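PDB 3W9A: putative uncharacterized protein, which probably hydrolyses beta-glucans, as a fungal enzyme of glycoside hydrolase family 131 whose catalytic domain is a beta-jelly roll. Local coordinates for residues H97-R102 / W156-Y161. Sequence-based numbering, arbitrary orientation.
Sequences HFSIKR and WFNFAY
Phe-98 and Ile-100 pair with Phe-159 and Phe-157 as antiparallel strand neighbours inside one sheet of the beta-jelly roll, a worked example of how the two faces of a sheet acquire different chemistry. Two hydrogen-bonded pairs carry the backbone: Phe-98 and Phe-159 exchange both bonds, the shorter from Phe-159 N to Phe-98 O at 2.8 Å, and Ile-100 and Phe-157 do the same.

One face (Phe-98, Ile-100, Phe-157, Phe-159) is apolar and largely aromatic. Phe-98 holds CG between its backbone N and carbonyl carbon (chi1 59°), which swings the ring across to the partner strand. There CB of Phe-159 lies over its face, 4.0 Å from the centroid of the Phe-98 ring, while the edge bearing CE2 and CZ points at the face of Tyr-161 in a T-shaped pair with planes at 78°. CG2 of Ile-100 meets the edge of the Phe-159 ring at CE2 (3.8 Å).

The opposite face (His-97, Ser-99, Asn-158, Ala-160) mixes polar and apolar groups. CB of Ala-160 sits centrally over the His-97 imidazole, whose NE2 bonds Glu-223. Past the Ile-100/Phe-157 pair, the extended Lys-101 chain lies over one face of the Trp-156 indole, its CG 3.6 Å from the centroid of the six-membered ring, and one water accepts from both Lys-101 NZ and Trp-156 NE1. An alanine in place of Trp-156 would probably leave the lysine methylenes without their aromatic platform and the shared water with one donor fewer.

Strand 213-224 flanks 93-101 on its other side, where Tyr-221 stacks on His-97, and strand 169-176 continues the sheet beyond 157-164. Leu-126 of strand 124-128, from the second sheet, packs on Phe-98, Phe-159 and Tyr-161, placing the aromatic cluster between the two sheets of the sandwich.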
loop_
_atom_site.group_PDB
_atom_site.type_symbol
_atom_site.label_atom_id
_atom_site.label_comp_id
_atom_site.label_asym_id
_atom_site.label_seq_id
_atom_site.Cartn_x
_atom_site.Cartn_y
_atom_site.Cartn_z
ATOM N N HIS A 97 -7.593 0.856 -3.517
ATOM C CA HIS A 97 -7.009 -0.298 -4.213
ATOM C C HIS A 97 -5.493 -0.292 -4.173
ATOM O O HIS A 97 -4.847 0.770 -4.273
ATOM C CB HIS A 97 -7.384 -0.302 -5.683
ATOM C CG HIS A 97 -8.813 -0.618 -5.962
ATOM N ND1 HIS A 97 -9.210 -1.825 -6.487
ATOM C CD2 HIS A 97 -9.936 0.126 -5.834
ATOM C CE1 HIS A 97 -10.520 -1.816 -6.662
ATOM N NE2 HIS A 97 -10.986 -0.649 -6.263
ATOM N N PHE A 98 -4.928 -1.482 -4.074
ATOM C CA PHE A 98 -3.506 -1.684 -4.298
ATOM C C PHE A 98 -3.236 -3.167 -4.449
ATOM O O PHE A 98 -4.066 -4.012 -4.058
ATOM C CB PHE A 98 -2.653 -1.140 -3.145
ATOM C CG PHE A 98 -2.972 -1.752 -1.812
ATOM C CD1 PHE A 98 -2.198 -2.794 -1.305
ATOM C CD2 PHE A 98 -4.050 -1.291 -1.066
ATOM C CE1 PHE A 98 -2.508 -3.375 -0.093
ATOM C CE2 PHE A 98 -4.364 -1.874 0.152
ATOM C CZ PHE A 98 -3.585 -2.909 0.639
ATOM N N SER A 99 -2.062 -3.465 -4.998
ATOM C CA SER A 99 -1.530 -4.817 -5.088
ATOM C C SER A 99 -0.126 -4.829 -4.527
ATOM O O SER A 99 0.670 -3.938 -4.816
ATOM C CB SER A 99 -1.468 -5.306 -6.547
ATOM O OG SER A 99 -2.724 -5.169 -7.199
ATOM N N ILE A 100 0.186 -5.874 -3.780
ATOM C CA ILE A 100 1.443 -5.976 -3.100
ATOM C C ILE A 100 2.054 -7.384 -3.253
ATOM O O ILE A 100 1.346 -8.395 -3.403
ATOM C CB ILE A 100 1.243 -5.550 -1.628
ATOM C CG1 ILE A 100 2.572 -5.401 -0.897
ATOM C CG2 ILE A 100 0.358 -6.520 -0.873
ATOM C CD1 ILE A 100 2.483 -4.503 0.321
ATOM N N LYS A 101 3.379 -7.439 -3.270
ATOM C CA LYS A 101 4.078 -8.718 -3.209
ATOM C C LYS A 101 5.463 -8.579 -2.631
ATOM O O LYS A 101 5.996 -7.464 -2.479
ATOM C CB LYS A 101 4.207 -9.355 -4.588
ATOM C CG LYS A 101 5.279 -8.728 -5.471
ATOM C CD LYS A 101 5.877 -9.734 -6.438
ATOM C CE LYS A 101 7.023 -9.119 -7.209
ATOM N NZ LYS A 101 7.501 -10.044 -8.269
ATOM N N ARG A 102 6.043 -9.740 -2.342
ATOM C CA ARG A 102 7.454 -9.854 -1.992
ATOM C C ARG A 102 8.113 -10.842 -2.935
ATOM O O ARG A 102 7.424 -11.555 -3.666
ATOM C CB ARG A 102 7.612 -10.321 -0.546
ATOM C CG ARG A 102 7.079 -11.717 -0.249
ATOM C CD ARG A 102 7.724 -12.224 1.026
ATOM N NE ARG A 102 7.567 -13.650 1.217
ATOM C CZ ARG A 102 8.512 -14.564 0.988
ATOM N NH1 ARG A 102 9.704 -14.228 0.505
ATOM N NH2 ARG A 102 8.252 -15.842 1.243
ATOM N N TRP A 156 1.077 -12.110 -6.366
ATOM C CA TRP A 156 0.620 -10.722 -6.297
ATOM C C TRP A 156 -0.683 -10.730 -5.546
ATOM O O TRP A 156 -1.623 -11.375 -5.961
ATOM C CB TRP A 156 0.468 -10.084 -7.682
ATOM C CG TRP A 156 1.710 -9.425 -8.168
ATOM C CD1 TRP A 156 2.633 -9.923 -9.075
ATOM C CD2 TRP A 156 2.205 -8.136 -7.766
ATOM N NE1 TRP A 156 3.643 -9.010 -9.254
ATOM C CE2 TRP A 156 3.412 -7.914 -8.462
ATOM C CE3 TRP A 156 1.745 -7.151 -6.873
ATOM C CZ2 TRP A 156 4.167 -6.740 -8.300
ATOM C CZ3 TRP A 156 2.493 -5.975 -6.723
ATOM C CH2 TRP A 156 3.686 -5.783 -7.432
ATOM N N PHE A 157 -0.705 -10.043 -4.411
ATOM C CA PHE A 157 -1.875 -9.959 -3.566
ATOM C C PHE A 157 -2.589 -8.651 -3.816
ATOM O O PHE A 157 -2.038 -7.557 -3.584
ATOM C CB PHE A 157 -1.468 -10.123 -2.110
ATOM C CG PHE A 157 -0.958 -11.499 -1.796
ATOM C CD1 PHE A 157 -1.852 -12.541 -1.514
ATOM C CD2 PHE A 157 0.409 -11.773 -1.819
ATOM C CE1 PHE A 157 -1.386 -13.817 -1.242
ATOM C CE2 PHE A 157 0.882 -13.048 -1.540
ATOM C CZ PHE A 157 -0.013 -14.072 -1.248
ATOM N N ASN A 158 -3.801 -8.784 -4.335
ATOM C CA ASN A 158 -4.644 -7.653 -4.686
ATOM C C ASN A 158 -5.542 -7.374 -3.530
ATOM O O ASN A 158 -6.099 -8.303 -2.945
ATOM C CB ASN A 158 -5.522 -7.954 -5.902
ATOM C CG ASN A 158 -4.740 -8.515 -7.062
ATOM O OD1 ASN A 158 -5.076 -9.590 -7.613
ATOM N ND2 ASN A 158 -3.702 -7.796 -7.465
ATOM N N PHE A 159 -5.705 -6.100 -3.205
ATOM C CA PHE A 159 -6.625 -5.689 -2.159
ATOM C C PHE A 159 -7.411 -4.466 -2.541
ATOM O O PHE A 159 -6.952 -3.613 -3.330
ATOM C CB PHE A 159 -5.890 -5.353 -0.877
ATOM C CG PHE A 159 -5.139 -6.509 -0.271
ATOM C CD1 PHE A 159 -5.803 -7.459 0.495
ATOM C CD2 PHE A 159 -3.777 -6.634 -0.442
ATOM C CE1 PHE A 159 -5.119 -8.513 1.086
ATOM C CE2 PHE A 159 -3.079 -7.682 0.133
ATOM C CZ PHE A 159 -3.751 -8.620 0.912
ATOM N N ALA A 160 -8.594 -4.375 -1.952
ATOM C CA ALA A 160 -9.245 -3.096 -1.776
ATOM C C ALA A 160 -9.874 -2.993 -0.385
ATOM O O ALA A 160 -10.564 -3.917 0.098
ATOM C CB ALA A 160 -10.258 -2.836 -2.880
ATOM N N TYR A 161 -9.595 -1.868 0.279
ATOM C CA TYR A 161 -10.283 -1.499 1.491
ATOM C C TYR A 161 -11.613 -0.844 1.089
ATOM O O TYR A 161 -11.647 0.159 0.395
ATOM C CB TYR A 161 -9.459 -0.518 2.331
ATOM C CG TYR A 161 -8.064 -0.950 2.750
ATOM C CD1 TYR A 161 -7.690 -2.298 2.820
ATOM C CD2 TYR A 161 -7.123 0.001 3.115
ATOM C CE1 TYR A 161 -6.418 -2.676 3.228
ATOM C CE2 TYR A 161 -5.861 -0.361 3.541
ATOM C CZ TYR A 161 -5.500 -1.698 3.594
ATOM O OH TYR A 161 -4.223 -2.039 4.008
HETATM O O HOH W 1 -7.045 -3.999 -5.879
HETATM O O HOH W 2 6.225 -8.860 -10.751
#